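Homoprotocatechuate 2,3-dioxygenase (Brevibacterium fuscum, PDB 4Z6M) catalyses the extradiol ring cleavage of homoprotocatechuate by molecular oxygen, using a non-haem iron(II) centre. Local coordinates at residues K75-R80 / Q200-T205; W285-N290 / E331-A336. The protein carries 1 engineered substitution. All coordinates share one frame; numbering follows the deposited sequence.

Contact 1. Residues K75-R80 / Q200-T205; sequences KAMAFR and QDTALT. Engineered in segment 200-205: Gln200 (natural residue His).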
loop_
_atom_site.group_PDB
_atom_site.type_symbol
_atom_site.label_atom_id
_atom_site.label_comp_id
_atom_site.label_asym_id
_atom_site.label_seq_id
_atom_site.Cartn_x
_atom_site.Cartn_y
_atom_site.Cartn_z
ATOM N N LYS A 75 7.066 26.990 22.201
ATOM C CA LYS A 75 6.469 27.664 23.358
ATOM C C LYS A 75 5.992 26.693 24.428
ATOM O O LYS A 75 6.138 26.963 25.623
ATOM C CB LYS A 75 5.329 28.601 22.908
ATOM C CG LYS A 75 4.749 29.459 24.006
ATOM C CD LYS A 75 3.988 30.650 23.469
ATOM C CE LYS A 75 3.384 31.421 24.640
ATOM N NZ LYS A 75 3.111 32.832 24.287
ATOM N N ALA A 76 5.456 25.534 24.007
ATOM C CA ALA A 76 5.015 24.526 24.973
ATOM C C ALA A 76 4.854 23.192 24.292
ATOM O O ALA A 76 4.360 23.115 23.160
ATOM C CB ALA A 76 3.696 24.907 25.602
ATOM N N MET A 77 5.279 22.149 24.997
ATOM C CA MET A 77 4.960 20.777 24.623
ATOM C C MET A 77 4.036 20.216 25.673
ATOM O O MET A 77 4.355 20.229 26.858
ATOM C CB MET A 77 6.245 19.943 24.433
ATOM C CG MET A 77 7.283 20.081 25.491
ATOM S SD MET A 77 8.940 19.506 25.013
ATOM C CE MET A 77 8.599 18.141 24.135
ATOM N N ALA A 78 2.833 19.812 25.240
ATOM C CA ALA A 78 1.737 19.526 26.148
ATOM C C ALA A 78 1.428 18.052 26.176
ATOM O O ALA A 78 1.327 17.399 25.117
ATOM C CB ALA A 78 0.483 20.301 25.749
ATOM N N PHE A 79 1.224 17.551 27.395
ATOM C CA PHE A 79 0.794 16.187 27.651
ATOM C C PHE A 79 -0.559 16.222 28.334
ATOM O O PHE A 79 -0.783 17.025 29.238
ATOM C CB PHE A 79 1.788 15.496 28.578
ATOM C CG PHE A 79 3.176 15.424 28.019
ATOM C CD1 PHE A 79 3.567 14.373 27.226
ATOM C CD2 PHE A 79 4.100 16.430 28.270
ATOM C CE1 PHE A 79 4.846 14.299 26.694
ATOM C CE2 PHE A 79 5.398 16.371 27.745
ATOM C CZ PHE A 79 5.763 15.306 26.942
ATOM N N ARG A 80 -1.476 15.374 27.867
ATOM C CA ARG A 80 -2.751 15.217 28.550
ATOM C C ARG A 80 -2.611 14.247 29.712
ATOM O O ARG A 80 -1.927 13.226 29.597
ATOM C CB ARG A 80 -3.843 14.784 27.590
ATOM C CG ARG A 80 -5.234 15.057 28.127
ATOM C CD ARG A 80 -6.353 14.738 27.160
ATOM N NE ARG A 80 -7.600 15.224 27.697
ATOM C CZ ARG A 80 -8.804 14.733 27.448
ATOM N NH1 ARG A 80 -8.990 13.723 26.613
ATOM N NH2 ARG A 80 -9.841 15.264 28.059
ATOM N N GLN A 200 7.153 5.692 21.816
ATOM C CA GLN A 200 7.534 6.950 22.391
ATOM C C GLN A 200 6.358 7.932 22.475
ATOM O O GLN A 200 5.495 7.988 21.604
ATOM C CB GLN A 200 8.688 7.555 21.591
ATOM C CG GLN A 200 8.371 7.605 20.107
ATOM C CD GLN A 200 9.538 8.022 19.274
ATOM O OE1 GLN A 200 10.281 8.937 19.645
ATOM N NE2 GLN A 200 9.721 7.366 18.130
ATOM N N ASP A 201 6.385 8.717 23.554
ATOM C CA ASP A 201 5.679 9.994 23.639
ATOM C C ASP A 201 6.624 11.174 23.652
ATOM O O ASP A 201 6.305 12.239 23.110
ATOM C CB ASP A 201 4.771 10.056 24.869
ATOM C CG ASP A 201 3.505 9.254 24.670
ATOM O OD1 ASP A 201 2.628 9.738 23.870
ATOM O OD2 ASP A 201 3.387 8.156 25.288
ATOM N N THR A 202 7.794 10.977 24.269
ATOM C CA THR A 202 8.887 11.891 24.066
ATOM C C THR A 202 10.164 11.079 24.000
ATOM O O THR A 202 10.161 9.865 24.209
ATOM C CB THR A 202 8.925 13.051 25.091
ATOM O OG1 THR A 202 9.748 14.091 24.545
ATOM C CG2 THR A 202 9.416 12.591 26.455
ATOM N N ALA A 203 11.223 11.744 23.599
ATOM C CA ALA A 203 12.490 11.075 23.360
ATOM C C ALA A 203 13.570 12.113 23.593
ATOM O O ALA A 203 13.329 13.310 23.466
ATOM C CB ALA A 203 12.555 10.507 21.947
ATOM N N LEU A 204 14.761 11.629 23.917
ATOM C CA LEU A 204 15.907 12.490 24.197
ATOM C C LEU A 204 17.006 12.157 23.194
ATOM O O LEU A 204 17.387 10.990 23.010
ATOM C CB LEU A 204 16.426 12.270 25.607
ATOM C CG LEU A 204 15.459 12.499 26.764
ATOM C CD1 LEU A 204 16.154 12.192 28.082
ATOM C CD2 LEU A 204 14.877 13.909 26.726
ATOM N N THR A 205 17.491 13.196 22.543
ATOM C CA THR A 205 18.622 13.161 21.628
ATOM C C THR A 205 19.750 13.955 22.269
ATOM O O THR A 205 19.574 15.122 22.631
ATOM C CB THR A 205 18.266 13.787 20.265
ATOM O OG1 THR A 205 17.177 13.037 19.676
ATOM C CG2 THR A 205 19.451 13.761 19.336
#
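The first torsion of Phe79 places CG anti to the carbonyl carbon of its own residue (chi1 -60°), which sends the ring across the gap to CB of Thr202; that of Thr202 sets OG1 opposite the backbone N (chi1 -162°) and so turns the hydroxyl to CE of Met77. The ring comes in edge first. Its outermost atom, CZ of Phe79, is 4.3 Å from CB of Thr202, which sits at the ring edge near the ring plane, and CE1 of Phe79 is 4.4 Å from the backbone O of Asp201. Met77 supplies the second touch: its chain is stretched through CB–CG (chi2 -162°) and then turns off at SD, bringing CE to 4.2 Å from OG1 of Thr202. A long flexible thioether suits this spot, since the CA atoms of Met77 and Thr202 are 9.7 Å apart.

Threonine presents carbon to the aromatic edge and still uses its hydroxyl, which is hydrogen-bonded to Gln158. Buried Asp201 is likewise provided for: OD2 meets the backbone N of Arg195, and OD1 is held by a salt bridge to Lys196 and by the N of Cys18. Asp201 and Thr202 form a classic beta bulge against strand 188-194, and both CB atoms point toward strand 73-81.

No hydrogen bond joins the segments; this is side-chain contact between the two glyoxalase-superfamily modules of an extradiol dioxygenase, with the Thr202 side chain about 9 Å from the iron(II). Phe79 makes edge-to-face contacts with Tyr126 and Phe156. Strand 73-81 runs between strands 15-25 and 125-129 of one mixed sheet, and strand 202-206 between 152-160 and 188-194 of the other.

Contact 2. Residues W285-N290 / E331-A336; sequences WNVHDN and EVTIGA
His288 N donates to OD1 of Asn286 at 2.9 Å with an N-H...O angle of 156°, the donor lying above the carbonyl plane of the side-chain amide. This bond, together with that from Asp289 N to Asn286 O (3.0 Å), shapes the turn that meets the end of helix 329-333. Asparagine suits the place because its short side chain can reach back to the backbone two residues on.

The His288 ring approaches Val332 edge first: CE1 of His288 is 3.3 Å from the backbone O of Val332, which lies near the ring plane. Its ND1 is hydrogen-bonded to Phe339 O, a tie that should limit ring rotation; a flat imidazole can offer an edge here and a face to CG1 of Val287. That methyl also meets CG2 of Val332 at 4.0 Å; the two valines cross at about a right angle, where branching gives each two methyls, and Tyr189 touches both. In Thr333, CG2 is anti to the carbonyl carbon (chi1 65°), which brings this methyl to 3.2 Å from Val287 O, while the hydroxyl OG1 serves the helix by turning back to Glu329 O.

Between Asn286 and Asp289 the chain thus forms a type I beta turn at the end of strand 283-286, combined with an Asx turn.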
loop_
_atom_site.group_PDB
_atom_site.type_symbol
_atom_site.label_atom_id
_atom_site.label_comp_id
_atom_site.label_asym_id
_atom_site.label_seq_id
_atom_site.Cartn_x
_atom_site.Cartn_y
_atom_site.Cartn_z
ATOM N N TRP A 285 20.869 -0.267 21.269
ATOM C CA TRP A 285 21.694 -0.331 20.064
ATOM C C TRP A 285 23.048 0.292 20.322
ATOM O O TRP A 285 23.149 1.267 21.077
ATOM C CB TRP A 285 21.038 0.449 18.943
ATOM C CG TRP A 285 19.681 -0.040 18.533
ATOM C CD1 TRP A 285 18.520 0.075 19.243
ATOM C CD2 TRP A 285 19.337 -0.746 17.325
ATOM N NE1 TRP A 285 17.462 -0.476 18.543
ATOM C CE2 TRP A 285 17.938 -0.994 17.370
ATOM C CE3 TRP A 285 20.060 -1.163 16.201
ATOM C CZ2 TRP A 285 17.266 -1.640 16.345
ATOM C CZ3 TRP A 285 19.368 -1.821 15.177
ATOM C CH2 TRP A 285 17.993 -2.024 15.265
ATOM N N ASN A 286 24.074 -0.215 19.645
ATOM C CA ASN A 286 25.381 0.437 19.681
ATOM C C ASN A 286 25.384 1.622 18.737
ATOM O O ASN A 286 24.880 1.526 17.612
ATOM C CB ASN A 286 26.469 -0.540 19.270
ATOM C CG ASN A 286 27.848 0.015 19.515
ATOM O OD1 ASN A 286 28.452 0.607 18.617
ATOM N ND2 ASN A 286 28.367 -0.189 20.719
ATOM N N VAL A 287 25.991 2.726 19.158
ATOM C CA VAL A 287 26.015 3.936 18.342
ATOM C C VAL A 287 26.686 3.743 16.983
ATOM O O VAL A 287 26.430 4.495 16.056
ATOM C CB VAL A 287 26.687 5.102 19.133
ATOM C CG1 VAL A 287 28.197 4.909 19.236
ATOM C CG2 VAL A 287 26.310 6.461 18.571
ATOM N N HIS A 288 27.600 2.769 16.885
ATOM C CA HIS A 288 28.320 2.531 15.643
ATOM C C HIS A 288 27.599 1.575 14.705
ATOM O O HIS A 288 28.075 1.338 13.597
ATOM C CB HIS A 288 29.729 2.023 15.905
ATOM C CG HIS A 288 30.521 2.922 16.793
ATOM N ND1 HIS A 288 31.180 4.041 16.339
ATOM C CD2 HIS A 288 30.730 2.871 18.132
ATOM C CE1 HIS A 288 31.766 4.641 17.364
ATOM N NE2 HIS A 288 31.500 3.964 18.461
ATOM N N ASP A 289 26.430 1.073 15.097
ATOM C CA ASP A 289 25.645 0.163 14.242
ATOM C C ASP A 289 24.921 0.992 13.178
ATOM O O ASP A 289 24.034 1.792 13.502
ATOM C CB ASP A 289 24.647 -0.573 15.142
ATOM C CG ASP A 289 23.797 -1.599 14.404
ATOM O OD1 ASP A 289 23.640 -1.477 13.174
ATOM O OD2 ASP A 289 23.273 -2.495 15.089
ATOM N N ASN A 290 25.344 0.853 11.930
ATOM C CA ASN A 290 24.814 1.654 10.850
ATOM C C ASN A 290 23.396 1.294 10.452
ATOM O O ASN A 290 22.874 1.936 9.565
ATOM C CB ASN A 290 25.722 1.555 9.620
ATOM C CG ASN A 290 25.412 2.610 8.581
ATOM O OD1 ASN A 290 25.404 3.814 8.868
ATOM N ND2 ASN A 290 25.153 2.167 7.352
ATOM N N GLU A 331 30.062 12.946 15.462
ATOM C CA GLU A 331 31.510 12.789 15.373
ATOM C C GLU A 331 31.953 11.327 15.433
ATOM O O GLU A 331 32.844 10.923 14.683
ATOM C CB GLU A 331 32.238 13.618 16.437
ATOM C CG GLU A 331 32.046 15.127 16.247
ATOM C CD GLU A 331 32.725 15.706 14.998
ATOM O OE1 GLU A 331 33.503 14.996 14.313
ATOM O OE2 GLU A 331 32.484 16.900 14.686
ATOM N N VAL A 332 31.327 10.532 16.292
ATOM C CA VAL A 332 31.791 9.156 16.474
ATOM C C VAL A 332 31.319 8.220 15.374
ATOM O O VAL A 332 31.859 7.113 15.249
ATOM C CB VAL A 332 31.451 8.588 17.866
ATOM C CG1 VAL A 332 31.974 9.497 18.965
ATOM C CG2 VAL A 332 29.965 8.322 18.050
ATOM N N THR A 333 30.351 8.654 14.546
ATOM C CA THR A 333 29.824 7.805 13.470
ATOM C C THR A 333 30.183 8.246 12.059
ATOM O O THR A 333 30.531 7.402 11.231
ATOM C CB THR A 333 28.300 7.642 13.573
ATOM O OG1 THR A 333 27.626 8.913 13.374
ATOM C CG2 THR A 333 27.910 7.038 14.896
ATOM N N ILE A 334 30.052 9.546 11.764
ATOM C CA ILE A 334 30.211 10.023 10.379
ATOM C C ILE A 334 31.217 11.148 10.211
ATOM O O ILE A 334 31.456 11.579 9.092
ATOM C CB ILE A 334 28.866 10.448 9.726
ATOM C CG1 ILE A 334 28.171 11.558 10.510
ATOM C CG2 ILE A 334 27.925 9.263 9.620
ATOM C CD1 ILE A 334 26.902 12.074 9.827
ATOM N N GLY A 335 31.803 11.616 11.306
ATOM C CA GLY A 335 32.830 12.641 11.236
ATOM C C GLY A 335 34.161 12.055 10.810
ATOM O O GLY A 335 34.276 10.857 10.529
ATOM N N ALA A 336 35.184 12.911 10.753
ATOM C CA ALA A 336 36.465 12.517 10.194
ATOM C C ALA A 336 37.167 11.397 10.974
ATOM O O ALA A 336 37.969 10.668 10.408
ATOM C CB ALA A 336 37.372 13.723 10.112
#

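In the fold
From the N terminus, the first glyoxalase-superfamily module supplies strand 73-81, an inner strand of its mixed sheet. The chain then enters the second module, and contact 1 closes a loop of 119 residues when strand 202-206 comes to face it, joining the two modules. Only afterwards does contact 2 open, at strand 283-286, outermost of the sheet within this chain; it closes a shorter loop of 40 residues at helix 329-333. The two loops therefore follow in series, neither nesting nor crossing. Both contacts reach the same mixed sheet, contact 1 in its interior and contact 2 at its margin, where the C-terminal region is joined on. Their centres are about 26 Å apart.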